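Local coordinates for protein extracellular ligand-binding receptor (Desulfitobacterium hafniense, PDB 4Q6B) that probably captures leucine and related amino acids outside the membrane for delivery to an ABC transporter, at residues Leu25-Leu30 with Leu50-Asp55; Glu143-Tyr148 with Asn160-Tyr165; Arg121-Asp126 with Gly323-His328. All blocks are in the same frame, centred on the assembly; numbering follows the deposited sequence.

Contact 1: Leu25-Leu30 with Leu50-Asp55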
ATOM      1  N   LEU A  25     -10.206   0.834   9.295  1.00 20.64           N
ATOM      2  CA  LEU A  25     -10.407  -0.558   9.734  1.00 18.76           C
ATOM      3  C   LEU A  25      -9.116  -1.357   9.860  1.00 18.13           C
ATOM      4  O   LEU A  25      -9.138  -2.590   9.830  1.00 17.93           O
ATOM      5  CB  LEU A  25     -11.419  -1.294   8.822  1.00 20.03           C
ATOM      6  CG  LEU A  25     -12.801  -0.662   8.805  1.00 22.57           C
ATOM      7  CD1 LEU A  25     -13.748  -1.343   7.782  1.00 21.15           C
ATOM      8  CD2 LEU A  25     -13.419  -0.677  10.223  1.00 25.79           C
ATOM      9  N   PHE A  26      -7.991  -0.671  10.040  1.00 16.13           N
ATOM     10  CA  PHE A  26      -6.734  -1.387  10.122  1.00 16.96           C
ATOM     11  C   PHE A  26      -6.672  -2.203  11.420  1.00 17.55           C
ATOM     12  O   PHE A  26      -6.340  -3.411  11.422  1.00 14.45           O
ATOM     13  CB  PHE A  26      -5.582  -0.400  10.048  1.00 13.65           C
ATOM     14  CG  PHE A  26      -4.258  -1.042  10.094  1.00 14.51           C
ATOM     15  CD1 PHE A  26      -3.837  -1.883   9.070  1.00 16.03           C
ATOM     16  CD2 PHE A  26      -3.382  -0.760  11.154  1.00 15.48           C
ATOM     17  CE1 PHE A  26      -2.589  -2.453   9.127  1.00 15.66           C
ATOM     18  CE2 PHE A  26      -2.141  -1.343  11.233  1.00 12.54           C
ATOM     19  CZ  PHE A  26      -1.730  -2.187  10.201  1.00 13.55           C
ATOM     20  N   ALA A  27      -7.057  -1.564  12.527  1.00 18.82           N
ATOM     21  CA  ALA A  27      -7.085  -2.240  13.826  1.00 19.60           C
ATOM     22  C   ALA A  27      -7.997  -3.459  13.830  1.00 18.54           C
ATOM     23  O   ALA A  27      -7.649  -4.479  14.440  1.00 15.45           O
ATOM     24  CB  ALA A  27      -7.473  -1.247  14.971  1.00 17.48           C
ATOM     25  N   GLU A  28      -9.130  -3.361  13.130  1.00 17.26           N
ATOM     26  CA  GLU A  28     -10.080  -4.458  13.005  1.00 18.29           C
ATOM     27  C   GLU A  28      -9.431  -5.651  12.268  1.00 17.88           C
ATOM     28  O   GLU A  28      -9.573  -6.810  12.682  1.00 19.54           O
ATOM     29  CB  GLU A  28     -11.360  -3.983  12.296  1.00 18.48           C
ATOM     30  CG  GLU A  28     -12.274  -3.141  13.186  1.00 23.09           C
ATOM     31  CD  GLU A  28     -11.807  -1.687  13.403  1.00 25.41           C
ATOM     32  OE1 GLU A  28     -12.479  -0.993  14.194  1.00 33.09           O
ATOM     33  OE2 GLU A  28     -10.846  -1.219  12.786  1.00 22.77           O
ATOM     34  N   GLY A  29      -8.735  -5.391  11.174  1.00 16.26           N
ATOM     35  CA  GLY A  29      -8.108  -6.488  10.423  1.00 17.72           C
ATOM     36  C   GLY A  29      -7.020  -7.190  11.231  1.00 16.77           C
ATOM     37  O   GLY A  29      -6.930  -8.430  11.205  1.00 16.73           O
ATOM     38  N   LEU A  30      -6.198  -6.405  11.941  1.00 15.00           N
ATOM     39  CA  LEU A  30      -5.192  -6.953  12.867  1.00 10.67           C
ATOM     40  C   LEU A  30      -5.867  -7.805  13.922  1.00 11.96           C
ATOM     41  O   LEU A  30      -5.400  -8.931  14.213  1.00 16.76           O
ATOM     42  CB  LEU A  30      -4.389  -5.860  13.597  1.00 10.53           C
ATOM     43  CG  LEU A  30      -3.634  -4.833  12.754  1.00 11.35           C
ATOM     44  CD1 LEU A  30      -3.115  -3.724  13.645  1.00 13.47           C
ATOM     45  CD2 LEU A  30      -2.441  -5.532  12.042  1.00 16.70           C
ATOM     46  N   LEU A  50      -0.911  -7.881  20.643  1.00 17.99           N
ATOM     47  CA  LEU A  50      -0.306  -6.774  19.939  1.00 15.60           C
ATOM     48  C   LEU A  50       0.058  -5.681  20.907  1.00 14.86           C
ATOM     49  O   LEU A  50      -0.596  -5.495  21.948  1.00 18.87           O
ATOM     50  CB  LEU A  50      -1.263  -6.192  18.883  1.00 14.93           C
ATOM     51  CG  LEU A  50      -1.812  -7.161  17.862  1.00 17.02           C
ATOM     52  CD1 LEU A  50      -2.766  -6.409  16.883  1.00 21.33           C
ATOM     53  CD2 LEU A  50      -0.655  -7.773  17.088  1.00 19.20           C
ATOM     54  N   VAL A  51       1.134  -4.972  20.599  1.00 14.69           N
ATOM     55  CA  VAL A  51       1.480  -3.732  21.330  1.00 13.48           C
ATOM     56  C   VAL A  51       1.314  -2.595  20.344  1.00 14.57           C
ATOM     57  O   VAL A  51       2.149  -2.404  19.484  1.00 14.62           O
ATOM     58  CB  VAL A  51       2.928  -3.747  21.877  1.00 15.82           C
ATOM     59  CG1 VAL A  51       3.287  -2.424  22.628  1.00 17.58           C
ATOM     60  CG2 VAL A  51       3.150  -4.950  22.830  1.00 19.66           C
ATOM     61  N   LYS A  52       0.229  -1.837  20.474  1.00 16.94           N
ATOM     62  CA  LYS A  52      -0.092  -0.826  19.465  1.00 14.75           C
ATOM     63  C   LYS A  52       0.436   0.545  19.874  1.00 16.92           C
ATOM     64  O   LYS A  52       0.206   1.028  21.003  1.00 21.77           O
ATOM     65  CB  LYS A  52      -1.604  -0.775  19.182  1.00 16.87           C
ATOM     66  CG  LYS A  52      -2.171  -2.078  18.554  1.00 19.30           C
ATOM     67  CD  LYS A  52      -3.654  -1.979  18.151  1.00 23.04           C
ATOM     68  CE  LYS A  52      -4.567  -2.117  19.312  1.00 28.84           C
ATOM     69  NZ  LYS A  52      -5.941  -2.345  18.760  1.00 28.94           N
ATOM     70  N   ALA A  53       1.117   1.218  18.948  1.00 14.31           N
ATOM     71  CA  ALA A  53       1.574   2.580  19.219  1.00 13.93           C
ATOM     72  C   ALA A  53       1.084   3.461  18.077  1.00 14.19           C
ATOM     73  O   ALA A  53       1.151   3.051  16.936  1.00 17.27           O
ATOM     74  CB  ALA A  53       3.112   2.612  19.292  1.00 18.01           C
ATOM     75  N   ASP A  54       0.582   4.650  18.394  1.00 16.26           N
ATOM     76  CA  ASP A  54       0.042   5.583  17.397  1.00 16.38           C
ATOM     77  C   ASP A  54       1.112   6.582  16.990  1.00 17.86           C
ATOM     78  O   ASP A  54       1.467   7.442  17.795  1.00 18.16           O
ATOM     79  CB  ASP A  54      -1.116   6.350  18.062  1.00 16.04           C
ATOM     80  CG  ASP A  54      -1.971   7.103  17.074  1.00 22.23           C
ATOM     81  OD1 ASP A  54      -1.456   7.555  16.026  1.00 20.63           O
ATOM     82  OD2 ASP A  54      -3.170   7.321  17.368  1.00 22.83           O
ATOM     83  N   ASP A  55       1.615   6.513  15.748  1.00 16.41           N
ATOM     84  CA  ASP A  55       2.657   7.474  15.348  1.00 17.72           C
ATOM     85  C   ASP A  55       2.141   8.819  14.852  1.00 18.80           C
ATOM     86  O   ASP A  55       2.939   9.704  14.519  1.00 19.51           O
ATOM     87  CB  ASP A  55       3.676   6.863  14.365  1.00 15.66           C
ATOM     88  CG  ASP A  55       3.119   6.607  12.992  1.00 18.85           C
ATOM     89  OD1 ASP A  55       1.990   7.024  12.672  1.00 15.79           O
ATOM     90  OD2 ASP A  55       3.828   5.959  12.179  1.00 14.23           O
TER
HETATM   91  O   HOH W   1      -6.195  -4.237  16.898  1.00 29.85           O
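Leu30 and Leu50 make the apolar part of this contact. The CD1 methyl of Leu50 comes up against the CB of Leu30 at 3.7 Å, so the nearest approach is to the root of the helix leucine. CG of Leu50 lies opposite its own carbonyl carbon (chi1 -55°) and the chain is extended beyond it, which carries CD1 out to the helix. Within the helix, CG of Leu30 lies over one face of the Phe26 ring, offset toward the rim.

Helix 26-39 is the crossover of the beta-alpha-beta unit formed with strands 10-17 and 47-54. Leu30 lies over both strands, touching Val15 on the first as well as Leu50 on the second; between the two adjacent strands, Leu50 touches Ile13.

The polar part lies beside the leucines and is bridged by water. One water molecule donates to Ala27 O at 2.9 Å and accepts from Lys52 NZ at 2.7 Å. A long, flexible lysine suits this exposed place, because its chain, bent at chi3 (-79°), brings the ammonium close to the helix backbone. The small Ala27 lets it in, with Lys52 NZ 4.2 Å from the alanine CB.

Contact 2: Glu143-Tyr148 with Asn160-Tyr165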
ATOM      1  N   GLU A 143      -2.955   6.145 -25.879  1.00 16.53           N
ATOM      2  CA  GLU A 143      -1.740   6.409 -26.650  1.00 20.28           C
ATOM      3  C   GLU A 143      -0.997   7.682 -26.268  1.00 18.69           C
ATOM      4  O   GLU A 143       0.213   7.778 -26.494  1.00 20.21           O
ATOM      5  CB  GLU A 143      -2.060   6.493 -28.154  1.00 22.17           C
ATOM      6  CG  GLU A 143      -2.790   5.256 -28.666  1.00 27.93           C
ATOM      7  CD  GLU A 143      -2.706   5.069 -30.167  1.00 36.01           C
ATOM      8  OE1 GLU A 143      -2.279   5.994 -30.871  1.00 41.47           O
ATOM      9  OE2 GLU A 143      -3.068   3.970 -30.629  1.00 39.36           O
ATOM     10  N   ARG A 144      -1.732   8.712 -25.813  0.96 17.76           N
ATOM     11  CA  ARG A 144      -1.164  10.047 -25.544  0.96 19.22           C
ATOM     12  C   ARG A 144      -1.708  10.516 -24.191  0.96 17.77           C
ATOM     13  O   ARG A 144      -2.891  10.776 -24.073  0.96 19.09           O
ATOM     14  CB  ARG A 144      -1.580  11.040 -26.634  0.96 17.53           C
ATOM     15  CG  ARG A 144      -1.246  10.588 -28.066  0.96 26.35           C
ATOM     16  CD  ARG A 144      -1.124  11.728 -29.101  0.96 30.86           C
ATOM     17  NE  ARG A 144       0.287  11.779 -29.498  0.96 45.41           N
ATOM     18  CZ  ARG A 144       1.030  12.872 -29.659  0.96 52.30           C
ATOM     19  NH1 ARG A 144       0.513  14.095 -29.523  0.96 50.13           N
ATOM     20  NH2 ARG A 144       2.310  12.736 -29.984  0.96 56.15           N
HETATM   21  N   MSE A 145      -0.871  10.584 -23.157  1.00 15.91           N
HETATM   22  CA  MSE A 145      -1.400  10.852 -21.821  1.00 14.33           C
HETATM   23  C   MSE A 145      -0.677  12.040 -21.169  1.00 17.48           C
HETATM   24  O   MSE A 145       0.431  12.449 -21.582  1.00 17.69           O
HETATM   25  CB  MSE A 145      -1.292   9.597 -20.932  1.00 17.43           C
HETATM   26  CG  MSE A 145      -2.266   8.476 -21.369  1.00 15.55           C
HETATM   27 SE   MSE A 145      -2.185   7.023 -20.144  0.73 21.76          SE
HETATM   28  CE  MSE A 145      -2.976   7.911 -18.568  1.00 18.50           C
ATOM     29  N   VAL A 146      -1.306  12.591 -20.131  1.00 16.91           N
ATOM     30  CA  VAL A 146      -0.722  13.692 -19.338  1.00 15.84           C
ATOM     31  C   VAL A 146      -0.442  13.194 -17.922  1.00 16.49           C
ATOM     32  O   VAL A 146      -1.185  12.376 -17.409  1.00 18.28           O
ATOM     33  CB  VAL A 146      -1.687  14.914 -19.273  1.00 22.07           C
ATOM     34  CG1 VAL A 146      -1.255  15.956 -18.219  1.00 19.42           C
ATOM     35  CG2 VAL A 146      -1.757  15.631 -20.643  1.00 20.10           C
ATOM     36  N   ILE A 147       0.622  13.670 -17.278  1.00 17.77           N
ATOM     37  CA  ILE A 147       0.900  13.260 -15.897  1.00 15.68           C
ATOM     38  C   ILE A 147       0.844  14.505 -15.016  1.00 18.28           C
ATOM     39  O   ILE A 147       1.565  15.480 -15.263  1.00 18.92           O
ATOM     40  CB  ILE A 147       2.292  12.590 -15.744  1.00 16.09           C
ATOM     41  CG1 ILE A 147       2.352  11.253 -16.502  1.00 17.22           C
ATOM     42  CG2 ILE A 147       2.623  12.306 -14.246  1.00 19.66           C
ATOM     43  CD1 ILE A 147       3.773  10.668 -16.492  1.00 17.65           C
ATOM     44  N   TYR A 148      -0.018  14.488 -13.993  1.00 15.24           N
ATOM     45  CA  TYR A 148      -0.052  15.559 -12.972  1.00 16.30           C
ATOM     46  C   TYR A 148       0.697  14.990 -11.793  1.00 20.95           C
ATOM     47  O   TYR A 148       0.329  13.930 -11.295  1.00 21.34           O
ATOM     48  CB  TYR A 148      -1.508  15.845 -12.556  1.00 20.08           C
ATOM     49  CG  TYR A 148      -1.683  16.890 -11.473  1.00 21.73           C
ATOM     50  CD1 TYR A 148      -0.960  18.091 -11.492  1.00 18.08           C
ATOM     51  CD2 TYR A 148      -2.630  16.715 -10.473  1.00 20.08           C
ATOM     52  CE1 TYR A 148      -1.153  19.097 -10.490  1.00 20.41           C
ATOM     53  CE2 TYR A 148      -2.842  17.679  -9.501  1.00 20.56           C
ATOM     54  CZ  TYR A 148      -2.112  18.877  -9.513  1.00 20.87           C
ATOM     55  OH  TYR A 148      -2.295  19.828  -8.536  1.00 22.07           O
ATOM     56  N   ASN A 160       7.995   9.151 -12.871  0.91 20.71           N
ATOM     57  CA  ASN A 160       9.037   8.601 -13.736  0.91 17.25           C
ATOM     58  C   ASN A 160       8.837   7.103 -14.003  0.91 20.05           C
ATOM     59  O   ASN A 160       9.052   6.659 -15.132  0.91 23.81           O
ATOM     60  CB  ASN A 160      10.432   8.840 -13.170  0.91 25.03           C
ATOM     61  CG  ASN A 160      10.812  10.296 -13.184  0.91 27.61           C
ATOM     62  OD1 ASN A 160      10.250  11.090 -13.937  0.91 30.97           O
ATOM     63  ND2 ASN A 160      11.769  10.658 -12.348  0.91 33.95           N
ATOM     64  N   ALA A 161       8.471   6.347 -12.967  1.00 22.42           N
ATOM     65  CA  ALA A 161       8.066   4.932 -13.164  1.00 23.57           C
ATOM     66  C   ALA A 161       6.931   4.768 -14.182  1.00 21.39           C
ATOM     67  O   ALA A 161       7.008   3.950 -15.124  1.00 22.04           O
ATOM     68  CB  ALA A 161       7.684   4.269 -11.832  1.00 22.19           C
ATOM     69  N   PHE A 162       5.859   5.531 -14.012  1.00 17.74           N
ATOM     70  CA  PHE A 162       4.759   5.428 -14.954  1.00 17.83           C
ATOM     71  C   PHE A 162       5.175   5.828 -16.382  1.00 19.08           C
ATOM     72  O   PHE A 162       4.833   5.135 -17.362  1.00 18.55           O
ATOM     73  CB  PHE A 162       3.513   6.204 -14.512  1.00 18.93           C
ATOM     74  CG  PHE A 162       2.362   6.028 -15.461  1.00 15.09           C
ATOM     75  CD1 PHE A 162       1.593   4.874 -15.439  1.00 20.08           C
ATOM     76  CD2 PHE A 162       2.096   6.985 -16.442  1.00 16.71           C
ATOM     77  CE1 PHE A 162       0.556   4.696 -16.349  1.00 21.44           C
ATOM     78  CE2 PHE A 162       1.070   6.825 -17.381  1.00 16.83           C
ATOM     79  CZ  PHE A 162       0.289   5.670 -17.326  1.00 22.83           C
ATOM     80  N   GLU A 163       5.906   6.929 -16.507  1.00 17.64           N
ATOM     81  CA  GLU A 163       6.352   7.368 -17.838  1.00 17.13           C
ATOM     82  C   GLU A 163       7.195   6.279 -18.535  1.00 18.69           C
ATOM     83  O   GLU A 163       7.028   5.995 -19.718  1.00 20.88           O
ATOM     84  CB  GLU A 163       7.140   8.700 -17.717  1.00 19.10           C
ATOM     85  CG  GLU A 163       7.798   9.114 -19.031  1.00 27.24           C
ATOM     86  CD  GLU A 163       7.865  10.633 -19.233  1.00 37.83           C
ATOM     87  OE1 GLU A 163       7.781  11.389 -18.236  1.00 33.95           O
ATOM     88  OE2 GLU A 163       7.991  11.062 -20.405  1.00 41.18           O
ATOM     89  N   ASP A 164       8.103   5.653 -17.787  1.00 18.39           N
ATOM     90  CA  ASP A 164       8.979   4.624 -18.351  1.00 19.41           C
ATOM     91  C   ASP A 164       8.188   3.388 -18.768  1.00 18.12           C
ATOM     92  O   ASP A 164       8.352   2.871 -19.873  1.00 18.59           O
ATOM     93  CB  ASP A 164      10.075   4.246 -17.363  1.00 23.47           C
ATOM     94  CG  ASP A 164      11.054   5.395 -17.123  1.00 32.77           C
ATOM     95  OD1 ASP A 164      11.835   5.326 -16.156  1.00 38.31           O
ATOM     96  OD2 ASP A 164      11.020   6.392 -17.887  1.00 33.61           O
ATOM     97  N   TYR A 165       7.283   2.926 -17.913  1.00 16.17           N
ATOM     98  CA  TYR A 165       6.491   1.764 -18.340  1.00 15.65           C
ATOM     99  C   TYR A 165       5.505   2.107 -19.458  1.00 14.41           C
ATOM    100  O   TYR A 165       5.278   1.294 -20.374  1.00 17.52           O
ATOM    101  CB  TYR A 165       5.771   1.141 -17.155  1.00 17.65           C
ATOM    102  CG  TYR A 165       6.699   0.395 -16.267  1.00 17.06           C
ATOM    103  CD1 TYR A 165       7.399  -0.723 -16.732  1.00 18.81           C
ATOM    104  CD2 TYR A 165       6.877   0.774 -14.943  1.00 17.95           C
ATOM    105  CE1 TYR A 165       8.254  -1.421 -15.890  1.00 18.38           C
ATOM    106  CE2 TYR A 165       7.725   0.085 -14.101  1.00 17.74           C
ATOM    107  CZ  TYR A 165       8.412  -1.004 -14.572  1.00 21.91           C
ATOM    108  OH  TYR A 165       9.271  -1.703 -13.745  1.00 29.08           O
TER
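The Phe162 ring meets strand 144-148 edge-on. Selenium of Met145, a selenomethionine, sits in the ring plane beside CZ, 5.3 Å from the ring centroid and 85° off the normal, which is the edge form of a Met-aromatic contact. Ile147 reaches a different part of the rim, its CD1 lying 4.0 Å from CD2 of Phe162. The ring also stacks with that of Phe202, so its flat surface is used as well as its margin.

Phe162 points its ring at the sheet because CG is anti to the backbone N (chi1 -177°). The Met145 side chain crosses it at about a right angle; a bend at chi3 keeps CE of Met145 near CZ of Phe162 too, at 4.2 Å. The unbranched chain of Met145 adapts to the ring's outline, whereas the beta-branched Ile147 suits a strand and extends CD1 to touch both Phe162 and CB of Glu163, the latter 4.1 Å away.

Helix 153-168 follows strand 144-149 in a beta-alpha-beta unit; its segment 160-165 runs nearly antiparallel to strand 144-148, their axes 10.2 Å apart at closest approach.

Glu163 gives only its aliphatic root to this interface. Its OE1 forms a salt bridge with Arg176, a residue of the calcium site, and Asn160 OD1 accepts a hydrogen bond from Arg176. The chemistry is therefore divided: dispersion and the selenium-ring contact join helix to strand in the buried interior, while the glutamate's charge is matched toward the calcium-binding strand.

Contact 3: Arg121-Asp126 with Gly323-His328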
ATOM      1  N   ARG A 121       7.729  -5.268   2.984  1.00 13.34           N
ATOM      2  CA  ARG A 121       6.337  -4.790   2.894  1.00 12.62           C
ATOM      3  C   ARG A 121       5.557  -5.888   2.280  1.00 16.38           C
ATOM      4  O   ARG A 121       6.129  -6.674   1.541  1.00 17.14           O
ATOM      5  CB  ARG A 121       6.235  -3.547   2.032  1.00 13.89           C
ATOM      6  CG  ARG A 121       6.948  -3.661   0.707  1.00 15.58           C
ATOM      7  CD  ARG A 121       6.547  -2.486  -0.220  1.00 18.56           C
ATOM      8  NE  ARG A 121       7.695  -2.213  -1.091  1.00 20.77           N
ATOM      9  CZ  ARG A 121       8.264  -1.023  -1.216  1.00 15.85           C
ATOM     10  NH1 ARG A 121       9.357  -0.888  -1.967  1.00 16.48           N
ATOM     11  NH2 ARG A 121       7.755   0.028  -0.584  1.00 16.47           N
ATOM     12  N   ASN A 122       4.261  -5.991   2.585  1.00 12.14           N
ATOM     13  CA  ASN A 122       3.452  -7.106   2.033  1.00 12.85           C
ATOM     14  C   ASN A 122       2.453  -6.596   1.006  1.00 15.25           C
ATOM     15  O   ASN A 122       1.419  -7.208   0.767  1.00 17.59           O
ATOM     16  CB  ASN A 122       2.766  -7.960   3.132  1.00 13.53           C
ATOM     17  CG  ASN A 122       1.690  -7.193   3.863  1.00 17.89           C
ATOM     18  OD1 ASN A 122       1.727  -5.956   3.887  1.00 20.91           O
ATOM     19  ND2 ASN A 122       0.715  -7.898   4.431  1.00 16.43           N
ATOM     20  N   ILE A 123       2.796  -5.487   0.352  1.00 13.07           N
ATOM     21  CA  ILE A 123       1.934  -4.893  -0.669  1.00 13.39           C
ATOM     22  C   ILE A 123       2.841  -4.523  -1.838  1.00 15.12           C
ATOM     23  O   ILE A 123       4.070  -4.395  -1.657  1.00 18.47           O
ATOM     24  CB  ILE A 123       1.211  -3.650  -0.112  1.00 15.23           C
ATOM     25  CG1 ILE A 123       2.233  -2.621   0.418  1.00 22.95           C
ATOM     26  CG2 ILE A 123       0.249  -4.054   1.046  1.00 15.85           C
ATOM     27  CD1 ILE A 123       1.701  -1.278   0.449  1.00 29.40           C
ATOM     28  N   PRO A 124       2.264  -4.308  -3.027  1.00 13.32           N
ATOM     29  CA  PRO A 124       3.100  -3.903  -4.178  1.00 14.72           C
ATOM     30  C   PRO A 124       3.635  -2.495  -4.003  1.00 14.96           C
ATOM     31  O   PRO A 124       2.967  -1.627  -3.416  1.00 17.09           O
ATOM     32  CB  PRO A 124       2.123  -3.904  -5.371  1.00 18.49           C
ATOM     33  CG  PRO A 124       0.730  -3.920  -4.742  1.00 21.78           C
ATOM     34  CD  PRO A 124       0.846  -4.538  -3.385  1.00 13.06           C
ATOM     35  N   SER A 125       4.821  -2.245  -4.560  1.00 13.31           N
ATOM     36  CA  SER A 125       5.411  -0.908  -4.510  1.00 13.00           C
ATOM     37  C   SER A 125       4.789  -0.074  -5.613  1.00 14.66           C
ATOM     38  O   SER A 125       4.090  -0.606  -6.501  1.00 15.07           O
ATOM     39  CB  SER A 125       6.904  -0.957  -4.796  1.00 18.93           C
ATOM     40  OG  SER A 125       7.137  -1.176  -6.177  1.00 19.01           O
ATOM     41  N   ASP A 126       5.068   1.213  -5.545  1.00 14.31           N
ATOM     42  CA  ASP A 126       4.616   2.183  -6.573  1.00 15.91           C
ATOM     43  C   ASP A 126       5.032   1.783  -7.969  1.00 18.78           C
ATOM     44  O   ASP A 126       4.318   2.049  -8.926  1.00 18.05           O
ATOM     45  CB  ASP A 126       5.191   3.589  -6.316  1.00 17.55           C
ATOM     46  CG  ASP A 126       4.640   4.232  -5.071  1.00 24.00           C
ATOM     47  OD1 ASP A 126       3.504   3.897  -4.661  1.00 26.33           O
ATOM     48  OD2 ASP A 126       5.375   5.088  -4.489  1.00 28.84           O
ATOM     49  N   GLY A 323      -2.322 -15.700   0.901  1.00 18.46           N
ATOM     50  CA  GLY A 323      -2.997 -14.860   1.882  1.00 19.39           C
ATOM     51  C   GLY A 323      -4.338 -14.402   1.322  1.00 17.47           C
ATOM     52  O   GLY A 323      -4.718 -14.790   0.224  1.00 19.55           O
ATOM     53  N   VAL A 324      -5.020 -13.522   2.057  1.00 15.61           N
ATOM     54  CA  VAL A 324      -6.309 -13.032   1.577  1.00 15.62           C
ATOM     55  C   VAL A 324      -6.149 -12.071   0.420  1.00 16.47           C
ATOM     56  O   VAL A 324      -7.067 -11.884  -0.377  1.00 16.06           O
ATOM     57  CB  VAL A 324      -7.114 -12.360   2.717  1.00 15.17           C
ATOM     58  CG1 VAL A 324      -7.153 -13.289   3.934  1.00 16.82           C
ATOM     59  CG2 VAL A 324      -6.549 -10.974   3.078  1.00 19.98           C
HETATM   60  N   MSE A 325      -4.964 -11.471   0.322  1.00 14.72           N
HETATM   61  CA  MSE A 325      -4.707 -10.513  -0.772  1.00 13.01           C
HETATM   62  C   MSE A 325      -4.348 -11.236  -2.079  1.00 16.05           C
HETATM   63  O   MSE A 325      -4.352 -10.620  -3.150  1.00 19.44           O
HETATM   64  CB  MSE A 325      -3.555  -9.614  -0.370  1.00 15.58           C
HETATM   65  CG  MSE A 325      -3.938  -8.655   0.717  1.00 18.48           C
HETATM   66 SE   MSE A 325      -2.349  -7.622   1.222  0.66 18.35          SE
HETATM   67  CE  MSE A 325      -1.801  -6.994  -0.581  1.00 14.87           C
ATOM     68  N   GLY A 326      -3.993 -12.512  -1.985  1.00 17.56           N
ATOM     69  CA  GLY A 326      -3.388 -13.221  -3.115  1.00 16.79           C
ATOM     70  C   GLY A 326      -2.062 -13.894  -2.706  1.00 22.02           C
ATOM     71  O   GLY A 326      -1.809 -14.163  -1.516  1.00 20.14           O
HETATM   72  N   MSE A 327      -1.200 -14.153  -3.681  0.51 20.90           N
HETATM   73  CA  MSE A 327       0.036 -14.814  -3.337  0.51 20.70           C
HETATM   74  C   MSE A 327       1.137 -13.833  -3.020  0.51 20.48           C
HETATM   75  O   MSE A 327       1.424 -12.923  -3.816  0.51 22.91           O
HETATM   76  CB  MSE A 327       0.478 -15.799  -4.411  0.51 23.44           C
HETATM   77  CG  MSE A 327       1.714 -16.536  -3.972  0.51 29.47           C
HETATM   78 SE   MSE A 327       3.300 -15.705  -4.711  0.51 57.24          SE
HETATM   79  CE  MSE A 327       3.396 -16.860  -6.257  0.51 45.50           C
ATOM     80  N   HIS A 328       1.734 -14.023  -1.845  1.00 17.19           N
ATOM     81  CA  HIS A 328       2.825 -13.180  -1.348  1.00 19.04           C
ATOM     82  C   HIS A 328       4.151 -13.881  -1.588  1.00 24.69           C
ATOM     83  O   HIS A 328       4.225 -15.091  -1.516  1.00 23.54           O
ATOM     84  CB  HIS A 328       2.670 -12.963   0.164  1.00 17.66           C
ATOM     85  CG  HIS A 328       1.514 -12.069   0.546  1.00 18.56           C
ATOM     86  ND1 HIS A 328       1.607 -10.688   0.582  1.00 15.41           N
ATOM     87  CD2 HIS A 328       0.248 -12.364   0.934  1.00 17.35           C
ATOM     88  CE1 HIS A 328       0.449 -10.176   0.971  1.00 18.28           C
ATOM     89  NE2 HIS A 328      -0.391 -11.173   1.189  1.00 14.82           N
TER
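Asn122 lies nearest His328, their CA atoms 7.0 Å apart, where an irregular loop passes a tight hairpin whose turn, Val324-Met325, is closed by a backbone bond from Gly323 N to Gly326 O (2.9 Å) and a longer return bond from Gly326 N to Gly323 O (3.3 Å).

The backbone O of Asn122 lies in the plane of the His328 ring, 3.1 Å from CE1. This is consistent with a weak CH···O contact, reasonable for a carbon set between two ring nitrogens. The Asn122 amide runs alongside the imidazole, planes 15° apart, and its ND2 hydrogen bonds to Ala288 O. CE of Met325, a selenomethionine, also packs against Asn122 O, at 3.5 Å; that methyl, turned toward loop 121-126 by the bend at chi3 (52°), meets CG2 of Ile123 at 3.9 Å. A flexible, apolar chain suits this buried spot, which Phe257 helps to line.

His328 hydrogen bonds through ND1 to Asp336 and through NE2 to Asp291, a setting that probably favours the charged imidazolium. A leucine in its place would probably leave both aspartates without this hydrogen-bonding partner and the Asn122 carbonyl without the ring edge beside it.

Loop 121-126 leads from the sheet of one lobe to helix 126-139, beside the other, as do the interdomain crossovers of type I periplasmic binding proteins; the side chain of Ile123 is about 6 Å from the bound leucine.

In the fold
The three contacts trace the two-lobed plan of a periplasmic binding protein. Contact 1 comes first along the chain and belongs to the lobe built on the parallel sheet from strand 47-54 to strand 119-121. Contact 2 belongs to the lobe built on the mixed sheet and lies on the opposite side of the chain's centre, about 36 Å from contact 1 between centres. Contact 3 sits between them, its centre about 18 Å from that of contact 1 and about 24 Å from that of contact 2; its segments come before and after those of contact 2, so it brackets much of the second lobe. Contacts 1 and 2 thus lie within separate beta-alpha-beta units, whereas contact 3 lies where the lobes connect, near the leucine.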